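Local coordinates for glucosamine kinase (PDB 6HWJ), which phosphorylates D-glucosamine to D-glucosamine 6-phosphate with ATP and magnesium, and acts more weakly on glucose, at residues A[218-223]-A[377-382]; A[223-228]-A[313-318]. All blocks are in the same frame, centred on the assembly; numbering follows the deposited sequence.

In the fold
Both contacts are made by helix 212-234, and their centres lie about 11 Å apart. In contact 1 the helix packs against helix 362-386, in the C-terminal part of the chain; in contact 2 its next turn, beginning at the shared Gly-223, meets strand 312-315, an edge strand of a three-stranded antiparallel sheet. Along the chain helix 212-234 comes first, then the strand, then helix 362-386. Tyr-380 of contact 1 also packs on Thr-226 and Ala-227, so the two contacts adjoin. Helix 212-234 thus packs both on helix 362-386 and on the small sheet whose strand runs on to Asp-317, a magnesium ligand.

Contact 1: residues A[218-223]-A[377-382]; sequences PAAQLG and LDAYRT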
loop_
_atom_site.group_PDB
_atom_site.type_symbol
_atom_site.label_atom_id
_atom_site.label_comp_id
_atom_site.label_asym_id
_atom_site.label_seq_id
_atom_site.Cartn_x
_atom_site.Cartn_y
_atom_site.Cartn_z
ATOM N N PRO A 218 1.607 5.772 -20.670
ATOM C CA PRO A 218 1.302 5.449 -19.262
ATOM C C PRO A 218 2.510 5.572 -18.343
ATOM O O PRO A 218 2.362 5.953 -17.173
ATOM C CB PRO A 218 0.787 3.998 -19.330
ATOM C CG PRO A 218 0.252 3.882 -20.752
ATOM C CD PRO A 218 1.212 4.689 -21.581
ATOM N N ALA A 219 3.702 5.245 -18.823
ATOM C CA ALA A 219 4.882 5.378 -17.980
ATOM C C ALA A 219 5.103 6.838 -17.602
ATOM O O ALA A 219 5.472 7.146 -16.458
ATOM C CB ALA A 219 6.110 4.807 -18.684
ATOM N N ALA A 220 4.868 7.752 -18.547
ATOM C CA ALA A 220 4.976 9.177 -18.254
ATOM C C ALA A 220 3.866 9.640 -17.334
ATOM O O ALA A 220 4.092 10.475 -16.448
ATOM C CB ALA A 220 4.964 10.004 -19.550
ATOM N N GLN A 221 2.643 9.143 -17.538
ATOM C CA GLN A 221 1.557 9.521 -16.638
ATOM C C GLN A 221 1.803 9.005 -15.223
ATOM O O GLN A 221 1.499 9.703 -14.249
ATOM C CB GLN A 221 0.232 9.011 -17.193
ATOM C CG GLN A 221 -0.040 9.551 -18.578
ATOM C CD GLN A 221 -1.462 9.297 -19.055
ATOM O OE1 GLN A 221 -1.743 8.278 -19.669
ATOM N NE2 GLN A 221 -2.344 10.212 -18.760
ATOM N N LEU A 222 2.375 7.807 -15.097
ATOM C CA LEU A 222 2.741 7.279 -13.786
ATOM C C LEU A 222 3.800 8.147 -13.120
ATOM O O LEU A 222 3.749 8.387 -11.908
ATOM C CB LEU A 222 3.238 5.841 -13.906
ATOM C CG LEU A 222 2.179 4.798 -14.227
ATOM C CD1 LEU A 222 2.802 3.449 -14.509
ATOM C CD2 LEU A 222 1.194 4.685 -13.095
ATOM N N GLY A 223 4.764 8.637 -13.892
ATOM C CA GLY A 223 5.769 9.521 -13.327
ATOM C C GLY A 223 5.169 10.816 -12.823
ATOM O O GLY A 223 5.518 11.295 -11.748
ATOM N N LEU A 377 10.915 8.697 -15.309
ATOM C CA LEU A 377 11.792 9.613 -14.585
ATOM C C LEU A 377 11.710 11.041 -15.122
ATOM O O LEU A 377 11.699 12.002 -14.344
ATOM C CB LEU A 377 13.232 9.107 -14.659
ATOM C CG LEU A 377 13.550 7.869 -13.833
ATOM C CD1 LEU A 377 14.962 7.387 -14.116
ATOM C CD2 LEU A 377 13.367 8.144 -12.340
ATOM N N ASP A 378 11.688 11.206 -16.451
ATOM C CA ASP A 378 11.589 12.549 -17.021
ATOM C C ASP A 378 10.297 13.235 -16.591
ATOM O O ASP A 378 10.305 14.396 -16.155
ATOM C CB ASP A 378 11.686 12.481 -18.546
ATOM C CG ASP A 378 13.080 12.122 -19.023
ATOM O OD1 ASP A 378 14.001 12.018 -18.181
ATOM O OD2 ASP A 378 13.258 11.941 -20.244
ATOM N N ALA A 379 9.168 12.527 -16.697
ATOM C CA ALA A 379 7.897 13.091 -16.256
ATOM C C ALA A 379 7.915 13.380 -14.764
ATOM O O ALA A 379 7.440 14.430 -14.317
ATOM C CB ALA A 379 6.760 12.134 -16.614
ATOM N N TYR A 380 8.464 12.456 -13.972
ATOM C CA TYR A 380 8.546 12.656 -12.529
ATOM C C TYR A 380 9.366 13.895 -12.188
ATOM O O TYR A 380 8.927 14.744 -11.398
ATOM C CB TYR A 380 9.123 11.398 -11.880
ATOM C CG TYR A 380 9.289 11.469 -10.370
ATOM C CD1 TYR A 380 8.203 11.310 -9.521
ATOM C CD2 TYR A 380 10.552 11.672 -9.808
ATOM C CE1 TYR A 380 8.363 11.366 -8.129
ATOM C CE2 TYR A 380 10.731 11.732 -8.434
ATOM C CZ TYR A 380 9.645 11.577 -7.595
ATOM O OH TYR A 380 9.839 11.651 -6.247
ATOM N N ARG A 381 10.554 14.021 -12.772
ATOM C CA ARG A 381 11.403 15.188 -12.518
ATOM C C ARG A 381 10.749 16.473 -13.002
ATOM O O ARG A 381 10.748 17.489 -12.293
ATOM C CB ARG A 381 12.767 15.026 -13.199
ATOM C CG ARG A 381 13.731 14.075 -12.493
ATOM C CD ARG A 381 15.154 14.274 -13.000
ATOM N NE ARG A 381 16.124 13.443 -12.299
ATOM C CZ ARG A 381 16.582 12.279 -12.753
ATOM N NH1 ARG A 381 16.158 11.792 -13.915
ATOM N NH2 ARG A 381 17.463 11.597 -12.043
ATOM N N THR A 382 10.187 16.455 -14.221
ATOM C CA THR A 382 9.528 17.651 -14.747
ATOM C C THR A 382 8.368 18.077 -13.854
ATOM O O THR A 382 8.185 19.269 -13.584
ATOM C CB THR A 382 9.039 17.403 -16.172
ATOM O OG1 THR A 382 10.133 16.995 -16.989
ATOM C CG2 THR A 382 8.436 18.672 -16.776
#
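Ala-220 is the first residue of 218-223 to meet the partner helix, its CB standing 4.0 Å from Ala-379 CB. Its carbonyl comes closer still: Ala-379 CB sits 3.1 Å from Ala-220 O, a tight approach of a methyl group to a backbone oxygen. That oxygen also takes a weak hydrogen bond from Thr-224 OG1, one turn on. The end of Leu-222 points away from 377-382 and packs on Trp-197, Leu-346 and Phe-376, the last on the partner helix. At Gly-223 the backbones draw together, with Gly-223 CA and Tyr-380 CA 4.3 Å apart. Lacking a side chain, Gly-223 lets its backbone come right up to Ala-379 and Tyr-380. Its carbonyl oxygen receives a CA-H...O contact from Tyr-380, with 3.4 Å between Tyr-380 CA and Gly-223 O. The same oxygen lies at the edge of the Tyr-380 ring, in its plane and 3.5 Å from Tyr-380 CD1. With chi1 at 179°, CG of Tyr-380 lies opposite its own backbone N, and the ring extends along helix 212-234 onto Thr-226 and Ala-227. Farther out, Tyr-380 OH is hydrogen-bonded to His-230 ND1 on the same helix, which ties down the far end of the ring, while Phe-393 meets the ring edge-to-face. The axes of the two short segments approach to 7.2 Å and run in roughly the same direction, crossing at -31°. Such spacing is allowed by small residues on both sides, Ala-220 and Gly-223 on one helix and Ala-379, its methyl pointing across, on the other. This is close parallel helix packing through a glycine-alanine surface with a CA-H...O contact, and it joins helices 212-234 and 362-386 in the helical part of the kinase, away from the substrate and magnesium sites.

Contact 2: residues A[223-228]-A[313-318]; sequences GTLTAR and YAVVDF. With MG (magnesium ion), chain C; MG (magnesium ion), chain F.
Leu-225 reaches from helix 212-234 to strand 312-315 with both branches of its isobutyl group, one to each of two strand residues. Its CD1 methyl lies against the base of Tyr-313, 3.9 Å from Tyr-313 CB, where the two side chains cross obliquely. The CD2 methyl turns along the strand toward Val-315 and stops 4.4 Å from Val-315 CB, a looser touch. A chi1 of 178° puts CG of Leu-225 opposite its backbone N and carries the branch point out from the helix; chi2 of 159° then sets the two methyls toward Tyr-313 and Val-315. Tyr-313 and Val-315 both start toward the helix, whereas Ala-314 between them faces away, the alternation of an extended strand. The Tyr-313 ring then leads off from the leucine to meet Trp-197 edge-to-face, and Tyr-313 OH is hydrogen-bonded to Arg-308 NH2. Val-315 also packs on Ile-306 of the adjoining strand and on His-298. All three touching residues are buried, and the contact across the segments is purely apolar.

Beyond Val-315 the chain leaves the strand and reaches Asp-317, whose carboxylate bridges two magnesium ions: OD1 of Asp-317 lies 2.2 Å from one ion, and OD2 of Asp-317 lies 2.2 Å from the other. Gln-305 binds the OD2-bound ion too, and Asp-319 probably belongs to the site of the OD1-bound ion. The leucine thus packs against the strand of a small antiparallel sheet that leads directly into the two-magnesium site of this ATP-dependent kinase.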
loop_
_atom_site.group_PDB
_atom_site.type_symbol
_atom_site.label_atom_id
_atom_site.label_comp_id
_atom_site.label_asym_id
_atom_site.label_seq_id
_atom_site.Cartn_x
_atom_site.Cartn_y
_atom_site.Cartn_z
ATOM N N GLY A 223 4.764 8.637 -13.892
ATOM C CA GLY A 223 5.769 9.521 -13.327
ATOM C C GLY A 223 5.169 10.816 -12.823
ATOM O O GLY A 223 5.518 11.295 -11.748
ATOM N N THR A 224 4.259 11.407 -13.598
ATOM C CA THR A 224 3.577 12.611 -13.144
ATOM C C THR A 224 2.749 12.337 -11.889
ATOM O O THR A 224 2.740 13.150 -10.948
ATOM C CB THR A 224 2.711 13.167 -14.295
ATOM O OG1 THR A 224 3.567 13.711 -15.307
ATOM C CG2 THR A 224 1.764 14.234 -13.803
ATOM N N LEU A 225 2.062 11.199 -11.846
ATOM C CA LEU A 225 1.244 10.857 -10.683
ATOM C C LEU A 225 2.102 10.722 -9.428
ATOM O O LEU A 225 1.761 11.266 -8.369
ATOM C CB LEU A 225 0.467 9.551 -10.952
ATOM C CG LEU A 225 -0.411 8.982 -9.831
ATOM C CD1 LEU A 225 -1.469 8.044 -10.405
ATOM C CD2 LEU A 225 0.421 8.195 -8.792
ATOM N N THR A 226 3.219 10.006 -9.537
ATOM C CA THR A 226 4.127 9.807 -8.417
ATOM C C THR A 226 4.672 11.135 -7.899
ATOM O O THR A 226 4.799 11.321 -6.683
ATOM C CB THR A 226 5.284 8.897 -8.843
ATOM O OG1 THR A 226 4.769 7.704 -9.453
ATOM C CG2 THR A 226 6.154 8.528 -7.636
ATOM N N ALA A 227 4.978 12.069 -8.805
ATOM C CA ALA A 227 5.485 13.378 -8.395
ATOM C C ALA A 227 4.412 14.207 -7.702
ATOM O O ALA A 227 4.683 14.867 -6.683
ATOM C CB ALA A 227 6.046 14.137 -9.603
ATOM N N ARG A 228 3.187 14.188 -8.230
ATOM C CA ARG A 228 2.079 14.865 -7.566
ATOM C C ARG A 228 1.826 14.260 -6.186
ATOM O O ARG A 228 1.550 14.983 -5.216
ATOM C CB ARG A 228 0.815 14.773 -8.424
ATOM C CG ARG A 228 0.884 15.550 -9.738
ATOM C CD ARG A 228 -0.314 15.210 -10.633
ATOM N NE ARG A 228 -0.335 16.070 -11.822
ATOM C CZ ARG A 228 -1.162 15.903 -12.853
ATOM N NH1 ARG A 228 -2.027 14.891 -12.869
ATOM N NH2 ARG A 228 -1.113 16.739 -13.877
ATOM N N TYR A 313 -6.203 7.468 -13.788
ATOM C CA TYR A 313 -5.336 6.651 -12.947
ATOM C C TYR A 313 -5.617 6.928 -11.474
ATOM O O TYR A 313 -5.820 8.081 -11.085
ATOM C CB TYR A 313 -3.851 6.947 -13.244
ATOM C CG TYR A 313 -3.413 6.522 -14.619
ATOM C CD1 TYR A 313 -3.809 7.216 -15.749
ATOM C CD2 TYR A 313 -2.613 5.401 -14.785
ATOM C CE1 TYR A 313 -3.406 6.812 -17.030
ATOM C CE2 TYR A 313 -2.200 4.995 -16.045
ATOM C CZ TYR A 313 -2.582 5.700 -17.150
ATOM O OH TYR A 313 -2.176 5.254 -18.389
ATOM N N ALA A 314 -5.604 5.875 -10.655
ATOM C CA ALA A 314 -5.927 5.994 -9.234
ATOM C C ALA A 314 -5.016 5.073 -8.431
ATOM O O ALA A 314 -5.023 3.865 -8.655
ATOM C CB ALA A 314 -7.398 5.629 -8.989
ATOM N N VAL A 315 -4.247 5.639 -7.496
ATOM C CA VAL A 315 -3.351 4.850 -6.650
ATOM C C VAL A 315 -4.114 4.421 -5.404
ATOM O O VAL A 315 -4.958 5.169 -4.872
ATOM C CB VAL A 315 -2.072 5.630 -6.306
ATOM C CG1 VAL A 315 -2.392 6.952 -5.655
ATOM C CG2 VAL A 315 -1.172 4.771 -5.361
ATOM N N VAL A 316 -3.861 3.189 -4.955
ATOM C CA VAL A 316 -4.496 2.652 -3.755
ATOM C C VAL A 316 -3.441 1.966 -2.895
ATOM O O VAL A 316 -2.273 1.878 -3.275
ATOM C CB VAL A 316 -5.627 1.670 -4.092
ATOM C CG1 VAL A 316 -6.703 2.354 -4.898
ATOM C CG2 VAL A 316 -5.077 0.496 -4.878
ATOM N N ASP A 317 -3.871 1.494 -1.713
ATOM C CA ASP A 317 -3.068 0.616 -0.841
ATOM C C ASP A 317 -1.954 1.390 -0.140
ATOM O O ASP A 317 -0.783 1.275 -0.508
ATOM C CB ASP A 317 -2.497 -0.533 -1.681
ATOM C CG ASP A 317 -2.073 -1.737 -0.829
ATOM O OD1 ASP A 317 -1.865 -1.571 0.388
ATOM O OD2 ASP A 317 -1.951 -2.850 -1.405
ATOM N N PHE A 318 -2.308 2.150 0.900
ATOM C CA PHE A 318 -1.372 2.997 1.622
ATOM C C PHE A 318 -0.998 2.466 3.012
ATOM O O PHE A 318 -0.583 3.250 3.878
ATOM C CB PHE A 318 -1.959 4.398 1.746
ATOM C CG PHE A 318 -1.853 5.208 0.474
ATOM C CD1 PHE A 318 -0.674 5.840 0.148
ATOM C CD2 PHE A 318 -2.931 5.317 -0.385
ATOM C CE1 PHE A 318 -0.564 6.580 -1.015
ATOM C CE2 PHE A 318 -2.827 6.051 -1.547
ATOM C CZ PHE A 318 -1.646 6.683 -1.859
HETATM MG MG MG C . -2.286 -3.639 -3.410
HETATM MG MG MG F . -1.389 -3.191 1.788
HETATM O O HOH W 1 -0.861 -4.479 0.172
HETATM O O HOH W 2 -2.417 -4.484 -5.449
HETATM O O HOH W 3 -4.069 -2.823 -3.978
HETATM O O HOH W 4 -3.678 -5.243 -2.957
HETATM O O HOH W 5 0.559 -2.388 1.167
#